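Local coordinates for adenylate cyclase-like protein (Chlamydia trachomatis, PDB 4QO6), which is a structural protein of the type III secretion inner-membrane ring, its periplasmic region captured here as an extended run of small BON-type alpha/beta domains, at residues A[145-150]-A[184-189]; A[156-161]-A[165-170]; A[105-108]-A[112-115]. All blocks are in the same frame, centred on the assembly; numbering follows the deposited sequence.

Contact 1 of 3, residues A[145-150]-A[184-189]; sequences AGHLVQ and QELQDI
ND1 of His147 is hydrogen-bonded to the backbone O of Ala143, one turn earlier in helix 137-150, while the same imidazole receives Ile189 from across the contact. This histidine was modelled in two conformers, so what its ring does is less certain than the rest. In the conformer described, Ile189 CD1 makes a CH-pi contact over one ring face, 3.5 Å from the His147 ring centroid and displaced toward the rim. CG is anti to the carbonyl carbon and beside the backbone N (chi1 -70°), which turns the ring toward the preceding turn and ND1 toward Ala143 O.

Beyond the ring the contact is aliphatic and firmer. Leu186 CD2 lies against His147 CB at 3.6 Å, the two side chains sliding past each other in opposite directions. The other branch of the leucine, CD1, meets Leu148 CD2 at 3.8 Å, and here the side chains cross at about a right angle. Helix 137-150 thus meets the end of helix 176-187 and the residues just after it within the BON domain. With no hydrogen bond between the segments, the join rests on methyl groups packed against each other and against CB of His147, with the ring a less certain addition; in this conformer ND1 is satisfied within its own helix.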
ATOM      1  N   ALA A 145      -1.555  -4.968 -21.097  1.00 27.60           N
ATOM      2  CA  ALA A 145      -1.613  -5.699 -22.303  1.00 28.29           C
ATOM      3  C   ALA A 145      -3.041  -5.714 -22.839  1.00 32.32           C
ATOM      4  O   ALA A 145      -3.222  -5.508 -24.014  1.00 36.80           O
ATOM      5  CB  ALA A 145      -1.116  -7.111 -22.074  1.00 28.22           C
ATOM      6  N   GLY A 146      -4.048  -5.898 -21.990  1.00 30.92           N
ATOM      7  CA  GLY A 146      -5.438  -5.787 -22.430  1.00 31.91           C
ATOM      8  C   GLY A 146      -5.864  -4.398 -22.914  1.00 33.91           C
ATOM      9  O   GLY A 146      -6.606  -4.299 -23.895  1.00 37.01           O
ATOM     10  N   HIS A 147      -5.435  -3.325 -22.265  1.00 30.05           N
ATOM     11  CA  HIS A 147      -5.651  -1.972 -22.791  0.50 33.34           C
ATOM     12  C   HIS A 147      -4.988  -1.757 -24.177  1.00 34.61           C
ATOM     13  O   HIS A 147      -5.536  -1.115 -25.049  1.00 31.60           O
ATOM     14  CB  HIS A 147      -5.078  -0.935 -21.841  0.50 34.35           C
ATOM     15  CG  HIS A 147      -5.837  -0.803 -20.562  0.50 37.23           C
ATOM     16  ND1 HIS A 147      -5.566  -1.578 -19.449  0.50 33.87           N
ATOM     17  CD2 HIS A 147      -6.851   0.026 -20.211  0.50 36.03           C
ATOM     18  CE1 HIS A 147      -6.398  -1.239 -18.479  0.50 36.18           C
ATOM     19  NE2 HIS A 147      -7.191  -0.277 -18.916  0.50 34.76           N
ATOM     20  N   LEU A 148      -3.788  -2.296 -24.375  1.00 31.61           N
ATOM     21  CA  LEU A 148      -3.109  -2.071 -25.645  1.00 37.19           C
ATOM     22  C   LEU A 148      -3.851  -2.824 -26.791  1.00 36.73           C
ATOM     23  O   LEU A 148      -4.050  -2.289 -27.851  1.00 32.62           O
ATOM     24  CB  LEU A 148      -1.639  -2.517 -25.597  1.00 37.20           C
ATOM     25  CG  LEU A 148      -0.729  -1.686 -24.689  1.00 40.31           C
ATOM     26  CD1 LEU A 148       0.585  -2.451 -24.474  1.00 39.24           C
ATOM     27  CD2 LEU A 148      -0.514  -0.291 -25.255  1.00 38.13           C
ATOM     28  N   VAL A 149      -4.251  -4.053 -26.524  1.00 34.97           N
ATOM     29  CA  VAL A 149      -5.036  -4.832 -27.442  1.00 38.84           C
ATOM     30  C   VAL A 149      -6.397  -4.178 -27.732  1.00 41.52           C
ATOM     31  O   VAL A 149      -6.764  -4.027 -28.883  1.00 41.16           O
ATOM     32  CB  VAL A 149      -5.262  -6.241 -26.922  1.00 38.35           C
ATOM     33  CG1 VAL A 149      -6.123  -7.010 -27.907  1.00 42.72           C
ATOM     34  CG2 VAL A 149      -3.939  -6.950 -26.719  1.00 35.83           C
ATOM     35  N   GLN A 150      -7.128  -3.758 -26.704  1.00 39.96           N
ATOM     36  CA  GLN A 150      -8.396  -3.055 -26.923  1.00 38.76           C
ATOM     37  C   GLN A 150      -8.240  -1.902 -27.954  1.00 41.19           C
ATOM     38  O   GLN A 150      -9.098  -1.662 -28.831  1.00 38.89           O
ATOM     39  CB  GLN A 150      -8.928  -2.480 -25.604  1.00 38.67           C
ATOM     40  CG  GLN A 150     -10.144  -1.593 -25.748  1.00 39.11           C
ATOM     41  CD  GLN A 150     -10.884  -1.375 -24.442  1.00 40.87           C
ATOM     42  OE1 GLN A 150     -12.040  -1.784 -24.313  1.00 45.79           O
ATOM     43  NE2 GLN A 150     -10.239  -0.711 -23.481  1.00 37.69           N
ATOM     44  N   GLN A 184      -1.270   8.004 -22.153  1.00 53.24           N
ATOM     45  CA  GLN A 184      -1.821   8.780 -21.029  1.00 58.15           C
ATOM     46  C   GLN A 184      -2.687   7.910 -20.125  1.00 57.17           C
ATOM     47  O   GLN A 184      -2.551   7.924 -18.906  1.00 56.76           O
ATOM     48  CB  GLN A 184      -2.661   9.959 -21.531  1.00 63.61           C
ATOM     49  CG  GLN A 184      -1.833  11.149 -21.959  1.00 70.68           C
ATOM     50  CD  GLN A 184      -0.874  11.575 -20.865  1.00 80.06           C
ATOM     51  OE1 GLN A 184      -1.260  11.684 -19.694  1.00 85.76           O
ATOM     52  NE2 GLN A 184       0.386  11.795 -21.230  1.00 80.00           N
ATOM     53  N   GLU A 185      -3.560   7.138 -20.749  1.00 56.79           N
ATOM     54  CA  GLU A 185      -4.524   6.310 -20.046  1.00 57.84           C
ATOM     55  C   GLU A 185      -3.867   5.150 -19.278  1.00 57.67           C
ATOM     56  O   GLU A 185      -4.333   4.793 -18.191  1.00 59.31           O
ATOM     57  CB  GLU A 185      -5.588   5.797 -21.039  1.00 59.42           C
ATOM     58  CG  GLU A 185      -6.412   6.920 -21.680  1.00 64.50           C
ATOM     59  CD  GLU A 185      -7.289   6.472 -22.854  1.00 68.63           C
ATOM     60  OE1 GLU A 185      -7.312   5.266 -23.208  1.00 60.69           O
ATOM     61  OE2 GLU A 185      -7.967   7.357 -23.428  1.00 76.31           O
ATOM     62  N   LEU A 186      -2.792   4.574 -19.824  1.00 50.66           N
ATOM     63  CA  LEU A 186      -2.013   3.559 -19.105  1.00 48.15           C
ATOM     64  C   LEU A 186      -1.378   4.129 -17.817  1.00 50.00           C
ATOM     65  O   LEU A 186      -1.231   3.408 -16.823  1.00 49.76           O
ATOM     66  CB  LEU A 186      -0.902   2.965 -19.988  1.00 45.87           C
ATOM     67  CG  LEU A 186      -1.292   2.239 -21.286  1.00 46.59           C
ATOM     68  CD1 LEU A 186      -0.084   1.688 -22.025  1.00 45.90           C
ATOM     69  CD2 LEU A 186      -2.273   1.120 -21.019  1.00 45.58           C
ATOM     70  N   GLN A 187      -0.995   5.406 -17.836  1.00 48.01           N
ATOM     71  CA  GLN A 187      -0.498   6.072 -16.631  1.00 52.09           C
ATOM     72  C   GLN A 187      -1.524   6.133 -15.492  1.00 51.80           C
ATOM     73  O   GLN A 187      -1.149   6.203 -14.334  1.00 56.03           O
ATOM     74  CB  GLN A 187      -0.054   7.500 -16.939  1.00 57.58           C
ATOM     75  CG  GLN A 187       1.125   7.624 -17.878  1.00 62.03           C
ATOM     76  CD  GLN A 187       1.793   8.987 -17.790  1.00 70.99           C
ATOM     77  OE1 GLN A 187       1.205   9.953 -17.296  1.00 71.29           O
ATOM     78  NE2 GLN A 187       3.032   9.070 -18.265  1.00 71.25           N
ATOM     79  N   ASP A 188      -2.808   6.133 -15.827  1.00 56.97           N
ATOM     80  CA  ASP A 188      -3.869   6.276 -14.852  1.00 59.88           C
ATOM     81  C   ASP A 188      -4.467   4.914 -14.479  1.00 60.77           C
ATOM     82  O   ASP A 188      -5.671   4.759 -14.467  1.00 72.22           O
ATOM     83  CB  ASP A 188      -4.925   7.264 -15.399  1.00 59.16           C
ATOM     84  CG  ASP A 188      -4.365   8.691 -15.530  1.00 62.85           C
ATOM     85  OD1 ASP A 188      -3.975   9.250 -14.489  1.00 64.66           O
ATOM     86  OD2 ASP A 188      -4.284   9.261 -16.646  1.00 61.83           O
ATOM     87  N   ILE A 189      -3.610   3.955 -14.135  1.00 61.10           N
ATOM     88  CA  ILE A 189      -4.009   2.585 -13.754  1.00 56.51           C
ATOM     89  C   ILE A 189      -3.337   2.115 -12.456  1.00 57.51           C
ATOM     90  O   ILE A 189      -2.154   2.337 -12.256  1.00 58.51           O
ATOM     91  CB  ILE A 189      -3.576   1.584 -14.844  1.00 53.25           C
ATOM     92  CG1 ILE A 189      -4.545   1.628 -16.021  1.00 56.69           C
ATOM     93  CG2 ILE A 189      -3.452   0.156 -14.304  1.00 48.03           C
ATOM     94  CD1 ILE A 189      -4.176   0.663 -17.134  1.00 58.29           C
TER

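Contact 2 of 3, residues A[156-161]-A[165-170]; sequences VHVSFT and AVLTGY
A beta hairpin forms this contact: strands 157-161 and 164-172 run antiparallel in the three-stranded sheet of the BON domain, and strand 194-202 pairs with the far side of the second. Four backbone hydrogen bonds join the two segments. His157 and Thr168 exchange a pair, His157 N to Thr168 O at 3.0 Å and Thr168 N to His157 O at 3.2 Å. Two residues further along the first strand, and two back along the second, Ser159 and Val166 do the same, with Val166 N to Ser159 O the shortest of the four at 2.8 Å. Between these hydrogen-bonded pairs sits the non-hydrogen-bonded pair Val158 and Leu167, where Val158 CA approaches Val166 O at 3.2 Å in a CA-H...O contact.

Val158, Phe160, Ala165 and Leu167 share the face turned to the helices. Val158 and Leu167 lie side by side and point the same way, CG2 of the valine 3.7 Å from CD2 of the leucine. Val158 and Phe160 also press on helix 137-150, and Leu167 reaches Val183 of helix 176-187, giving two layers, with the helices against one face of the sheet. The Phe160 ring meets Ala165 obliquely at the turn end of the hairpin, CD1 3.8 Å from Ala165 N.

His157, Ser159, Val166 and Thr168 take the other face. There Ser159 OG, set between its own backbone N and carbonyl carbon (chi1 73°), rests against Val166 CB at 3.5 Å.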
ATOM      1  N   VAL A 156       2.361  -3.475 -29.707  1.00 43.95           N
ATOM      2  CA  VAL A 156       3.210  -2.993 -28.607  1.00 40.13           C
ATOM      3  C   VAL A 156       3.221  -3.924 -27.396  1.00 42.39           C
ATOM      4  O   VAL A 156       2.150  -4.402 -26.932  1.00 42.55           O
ATOM      5  CB  VAL A 156       2.715  -1.630 -28.146  1.00 37.27           C
ATOM      6  CG1 VAL A 156       3.532  -1.076 -26.972  1.00 35.85           C
ATOM      7  CG2 VAL A 156       2.716  -0.690 -29.333  1.00 36.86           C
ATOM      8  N   HIS A 157       4.429  -4.163 -26.883  1.00 39.22           N
ATOM      9  CA  HIS A 157       4.662  -5.102 -25.800  1.00 41.82           C
ATOM     10  C   HIS A 157       4.976  -4.360 -24.529  1.00 39.80           C
ATOM     11  O   HIS A 157       5.504  -3.278 -24.571  1.00 42.34           O
ATOM     12  CB  HIS A 157       5.764  -6.082 -26.179  1.00 42.74           C
ATOM     13  CG  HIS A 157       5.344  -7.018 -27.267  1.00 54.29           C
ATOM     14  ND1 HIS A 157       5.166  -6.608 -28.575  1.00 60.01           N
ATOM     15  CD2 HIS A 157       4.984  -8.323 -27.231  1.00 54.02           C
ATOM     16  CE1 HIS A 157       4.756  -7.634 -29.303  1.00 59.86           C
ATOM     17  NE2 HIS A 157       4.632  -8.684 -28.509  1.00 57.38           N
ATOM     18  N   VAL A 158       4.621  -4.928 -23.386  1.00 41.97           N
ATOM     19  CA  VAL A 158       4.825  -4.217 -22.118  1.00 43.22           C
ATOM     20  C   VAL A 158       5.498  -5.108 -21.074  1.00 39.73           C
ATOM     21  O   VAL A 158       5.252  -6.316 -21.017  1.00 37.31           O
ATOM     22  CB  VAL A 158       3.504  -3.621 -21.591  1.00 45.61           C
ATOM     23  CG1 VAL A 158       2.485  -4.714 -21.278  1.00 49.45           C
ATOM     24  CG2 VAL A 158       3.760  -2.761 -20.375  1.00 47.87           C
ATOM     25  N   SER A 159       6.419  -4.524 -20.312  1.00 37.29           N
ATOM     26  CA  SER A 159       6.859  -5.138 -19.057  1.00 36.11           C
ATOM     27  C   SER A 159       6.542  -4.219 -17.891  1.00 32.23           C
ATOM     28  O   SER A 159       6.410  -3.005 -18.042  1.00 35.31           O
ATOM     29  CB  SER A 159       8.341  -5.532 -19.079  1.00 37.78           C
ATOM     30  OG  SER A 159       9.184  -4.408 -19.003  1.00 37.17           O
ATOM     31  N   PHE A 160       6.433  -4.802 -16.716  1.00 31.62           N
ATOM     32  CA  PHE A 160       6.063  -4.041 -15.515  1.00 32.49           C
ATOM     33  C   PHE A 160       6.775  -4.542 -14.261  1.00 34.04           C
ATOM     34  O   PHE A 160       6.628  -5.711 -13.884  1.00 37.19           O
ATOM     35  CB  PHE A 160       4.576  -4.090 -15.265  1.00 31.01           C
ATOM     36  CG  PHE A 160       4.164  -3.271 -14.098  1.00 32.57           C
ATOM     37  CD1 PHE A 160       4.106  -1.886 -14.206  1.00 28.50           C
ATOM     38  CD2 PHE A 160       3.872  -3.874 -12.869  1.00 32.68           C
ATOM     39  CE1 PHE A 160       3.768  -1.121 -13.124  1.00 29.90           C
ATOM     40  CE2 PHE A 160       3.510  -3.095 -11.785  1.00 32.46           C
ATOM     41  CZ  PHE A 160       3.455  -1.714 -11.922  1.00 30.81           C
ATOM     42  N   THR A 161       7.577  -3.684 -13.652  1.00 34.58           N
ATOM     43  CA  THR A 161       8.207  -4.008 -12.366  1.00 39.78           C
ATOM     44  C   THR A 161       8.336  -2.739 -11.522  1.00 37.03           C
ATOM     45  O   THR A 161       8.764  -1.712 -12.024  1.00 33.14           O
ATOM     46  CB  THR A 161       9.619  -4.656 -12.471  1.00 41.80           C
ATOM     47  OG1 THR A 161      10.597  -3.644 -12.604  1.00 42.33           O
ATOM     48  CG2 THR A 161       9.766  -5.613 -13.659  1.00 46.70           C
ATOM     49  N   ALA A 165       6.232   0.767 -15.867  1.00 27.38           N
ATOM     50  CA  ALA A 165       5.839   0.165 -17.145  1.00 29.08           C
ATOM     51  C   ALA A 165       6.810   0.524 -18.303  1.00 28.27           C
ATOM     52  O   ALA A 165       6.975   1.712 -18.605  1.00 28.90           O
ATOM     53  CB  ALA A 165       4.452   0.669 -17.511  1.00 27.42           C
ATOM     54  N   VAL A 166       7.324  -0.489 -18.992  1.00 27.36           N
ATOM     55  CA  VAL A 166       8.194  -0.312 -20.169  1.00 30.15           C
ATOM     56  C   VAL A 166       7.511  -0.793 -21.476  1.00 32.17           C
ATOM     57  O   VAL A 166       7.095  -1.952 -21.602  1.00 29.13           O
ATOM     58  CB  VAL A 166       9.570  -1.044 -20.034  1.00 30.32           C
ATOM     59  CG1 VAL A 166      10.473  -0.704 -21.197  1.00 32.98           C
ATOM     60  CG2 VAL A 166      10.342  -0.663 -18.768  1.00 30.91           C
ATOM     61  N   LEU A 167       7.439   0.107 -22.454  1.00 32.09           N
ATOM     62  CA  LEU A 167       6.860  -0.179 -23.762  1.00 31.13           C
ATOM     63  C   LEU A 167       7.918  -0.274 -24.868  1.00 31.89           C
ATOM     64  O   LEU A 167       8.789   0.592 -25.005  1.00 29.21           O
ATOM     65  CB  LEU A 167       5.876   0.909 -24.129  1.00 29.88           C
ATOM     66  CG  LEU A 167       4.847   1.218 -23.048  1.00 31.36           C
ATOM     67  CD1 LEU A 167       4.072   2.450 -23.450  1.00 32.61           C
ATOM     68  CD2 LEU A 167       3.928   0.027 -22.791  1.00 32.24           C
ATOM     69  N   THR A 168       7.787  -1.314 -25.674  1.00 29.85           N
ATOM     70  CA  THR A 168       8.627  -1.519 -26.841  1.00 32.32           C
ATOM     71  C   THR A 168       7.784  -2.000 -28.016  1.00 35.22           C
ATOM     72  O   THR A 168       6.681  -2.498 -27.842  1.00 33.18           O
ATOM     73  CB  THR A 168       9.616  -2.632 -26.561  1.00 32.33           C
ATOM     74  OG1 THR A 168       8.884  -3.750 -26.023  1.00 30.91           O
ATOM     75  CG2 THR A 168      10.678  -2.142 -25.554  1.00 34.00           C
ATOM     76  N   GLY A 169       8.334  -1.894 -29.217  1.00 35.44           N
ATOM     77  CA  GLY A 169       7.644  -2.367 -30.400  1.00 32.14           C
ATOM     78  C   GLY A 169       7.669  -1.279 -31.417  1.00 32.62           C
ATOM     79  O   GLY A 169       8.523  -0.378 -31.360  1.00 35.05           O
ATOM     80  N   TYR A 170       6.725  -1.366 -32.350  1.00 33.00           N
ATOM     81  CA  TYR A 170       6.661  -0.457 -33.500  1.00 35.08           C
ATOM     82  C   TYR A 170       5.229  -0.001 -33.753  1.00 31.66           C
ATOM     83  O   TYR A 170       4.339  -0.786 -33.636  1.00 38.16           O
ATOM     84  CB  TYR A 170       7.154  -1.176 -34.748  1.00 32.27           C
ATOM     85  CG  TYR A 170       8.558  -1.717 -34.698  1.00 28.46           C
ATOM     86  CD1 TYR A 170       9.645  -0.931 -35.077  1.00 30.87           C
ATOM     87  CD2 TYR A 170       8.785  -3.023 -34.353  1.00 28.42           C
ATOM     88  CE1 TYR A 170      10.935  -1.430 -35.065  1.00 31.12           C
ATOM     89  CE2 TYR A 170      10.061  -3.541 -34.323  1.00 30.43           C
ATOM     90  CZ  TYR A 170      11.135  -2.759 -34.681  1.00 31.61           C
ATOM     91  OH  TYR A 170      12.393  -3.315 -34.631  1.00 31.67           O
TER

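Contact 3 of 3, residues A[105-108]-A[112-115]; sequences GYLK and QAAC
Lys108 N donates a hydrogen bond to the side-chain oxygen OE1 of Gln112, 3.0 Å away with an N-H...O angle of 150°. The donor is tilted 30° from the plane of the amide's carbonyl, and the same oxygen is tight against Lys108 CB, 3.0 Å away. Gln112 gets there with its chain extended beyond CG (chi2 -158°), reaching from the first turn of helix 110-123 back to the end of strand 100-107.

Leu107 provides the apolar half. Its CB faces Gln112 CB at 4.1 Å, while the CD1 branch runs in over the helix backbone, 3.6 Å from Gln112 O and 3.7 Å from Ala113 CA.

Further out, a weak hydrogen bond links Gln112 N to Thr109 OG1 in the connecting turn. Leu107 and Lys108 are also bonded through their backbones to strand 130-136 and the start of helix 137-150, and Leu107 packs on Val134. The contact therefore sits at the strand-to-helix turn of the beta-alpha-beta unit 100-107, 110-123, 130-136 in the periplasmic PD2 domain. Chemically, an amide oxygen of the helix accepts the backbone N-H just past the strand, tying the turn together beside a leucine buried under the helix.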
ATOM      1  N   GLY A 105       3.219  -2.343  -1.258  1.00 21.76           N
ATOM      2  CA  GLY A 105       4.389  -2.619  -2.110  1.00 22.02           C
ATOM      3  C   GLY A 105       4.021  -3.488  -3.316  1.00 25.03           C
ATOM      4  O   GLY A 105       2.840  -3.680  -3.596  1.00 26.11           O
ATOM      5  N   TYR A 106       5.035  -4.047  -3.991  1.00 25.98           N
ATOM      6  CA  TYR A 106       4.889  -4.878  -5.195  1.00 27.93           C
ATOM      7  C   TYR A 106       5.393  -6.281  -4.956  1.00 26.89           C
ATOM      8  O   TYR A 106       6.360  -6.430  -4.280  1.00 31.43           O
ATOM      9  CB  TYR A 106       5.723  -4.273  -6.370  1.00 28.28           C
ATOM     10  CG  TYR A 106       5.217  -2.929  -6.772  1.00 26.76           C
ATOM     11  CD1 TYR A 106       4.104  -2.813  -7.582  1.00 26.58           C
ATOM     12  CD2 TYR A 106       5.807  -1.768  -6.286  1.00 25.90           C
ATOM     13  CE1 TYR A 106       3.590  -1.568  -7.905  1.00 27.96           C
ATOM     14  CE2 TYR A 106       5.313  -0.526  -6.629  1.00 27.12           C
ATOM     15  CZ  TYR A 106       4.218  -0.435  -7.440  1.00 26.94           C
ATOM     16  OH  TYR A 106       3.724   0.804  -7.765  1.00 29.78           O
ATOM     17  N   LEU A 107       4.725  -7.285  -5.495  1.00 29.81           N
ATOM     18  CA  LEU A 107       5.236  -8.662  -5.612  1.00 37.10           C
ATOM     19  C   LEU A 107       5.120  -9.007  -7.096  1.00 41.22           C
ATOM     20  O   LEU A 107       4.404  -8.333  -7.839  1.00 39.31           O
ATOM     21  CB  LEU A 107       4.428  -9.699  -4.772  1.00 38.15           C
ATOM     22  CG  LEU A 107       4.545  -9.513  -3.247  1.00 40.22           C
ATOM     23  CD1 LEU A 107       3.569 -10.318  -2.427  1.00 41.66           C
ATOM     24  CD2 LEU A 107       5.963  -9.825  -2.813  1.00 42.57           C
ATOM     25  N   LYS A 108       5.830 -10.047  -7.509  1.00 45.48           N
ATOM     26  CA  LYS A 108       5.999 -10.370  -8.913  1.00 46.52           C
ATOM     27  C   LYS A 108       4.794 -11.132  -9.369  1.00 45.20           C
ATOM     28  O   LYS A 108       4.226 -10.766 -10.365  1.00 42.99           O
ATOM     29  CB  LYS A 108       7.270 -11.188  -9.139  1.00 51.86           C
ATOM     30  CG  LYS A 108       7.611 -11.449 -10.594  1.00 62.17           C
ATOM     31  CD  LYS A 108       8.573 -10.410 -11.156  1.00 71.46           C
ATOM     32  CE  LYS A 108       8.677 -10.509 -12.680  1.00 76.70           C
ATOM     33  NZ  LYS A 108       9.262  -9.278 -13.293  1.00 79.41           N
ATOM     34  N   GLN A 112       3.958 -15.548  -5.028  1.00 51.63           N
ATOM     35  CA  GLN A 112       4.568 -14.703  -4.007  1.00 49.52           C
ATOM     36  C   GLN A 112       3.536 -14.030  -3.087  1.00 42.14           C
ATOM     37  O   GLN A 112       3.783 -13.872  -1.886  1.00 36.39           O
ATOM     38  CB  GLN A 112       5.406 -13.631  -4.638  1.00 50.95           C
ATOM     39  CG  GLN A 112       6.621 -14.124  -5.367  1.00 53.16           C
ATOM     40  CD  GLN A 112       7.630 -13.007  -5.467  1.00 57.34           C
ATOM     41  OE1 GLN A 112       7.538 -12.163  -6.350  1.00 52.33           O
ATOM     42  NE2 GLN A 112       8.578 -12.967  -4.523  1.00 64.34           N
ATOM     43  N   ALA A 113       2.399 -13.652  -3.645  1.00 34.46           N
ATOM     44  CA  ALA A 113       1.282 -13.169  -2.823  1.00 37.39           C
ATOM     45  C   ALA A 113       0.796 -14.203  -1.820  1.00 37.38           C
ATOM     46  O   ALA A 113       0.505 -13.863  -0.676  1.00 33.73           O
ATOM     47  CB  ALA A 113       0.119 -12.683  -3.681  1.00 34.28           C
ATOM     48  N   ALA A 114       0.688 -15.458  -2.249  1.00 37.21           N
ATOM     49  CA  ALA A 114       0.331 -16.550  -1.339  1.00 41.90           C
ATOM     50  C   ALA A 114       1.415 -16.858  -0.287  1.00 37.96           C
ATOM     51  O   ALA A 114       1.090 -17.190   0.858  1.00 40.87           O
ATOM     52  CB  ALA A 114      -0.010 -17.814  -2.121  1.00 43.29           C
ATOM     53  N   CYS A 115       2.684 -16.773  -0.669  1.00 37.37           N
ATOM     54  CA  CYS A 115       3.803 -16.917   0.274  0.50 38.05           C
ATOM     55  C   CYS A 115       3.734 -15.850   1.404  1.00 35.33           C
ATOM     56  O   CYS A 115       3.982 -16.130   2.582  1.00 32.51           O
ATOM     57  CB  CYS A 115       5.125 -16.805  -0.487  0.50 39.52           C
ATOM     58  SG  CYS A 115       6.647 -17.258   0.403  0.50 46.76           S
TER

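How the contacts relate
Contact 3 comes first along the chain, in the PD2 domain; contacts 1 and 2 follow in the BON domain, with contact 2 nested inside the loop closed by contact 1. Those two have centres 11 Å apart and belong to one helix-ββ-helix-β unit, completed by strand 194-202: the helices of contact 1 cover the hairpin of contact 2, and Leu148 touches Val156 and Val158. Contact 3 is about 21 Å from contact 2, centre to centre, yet they meet where Phe160 packs on Tyr106 and Thr161 on the Lys108 side chain. Tyr106 OH is also hydrogen-bonded to Gly191 O. The successive domains therefore touch directly within the elongated periplasmic chain.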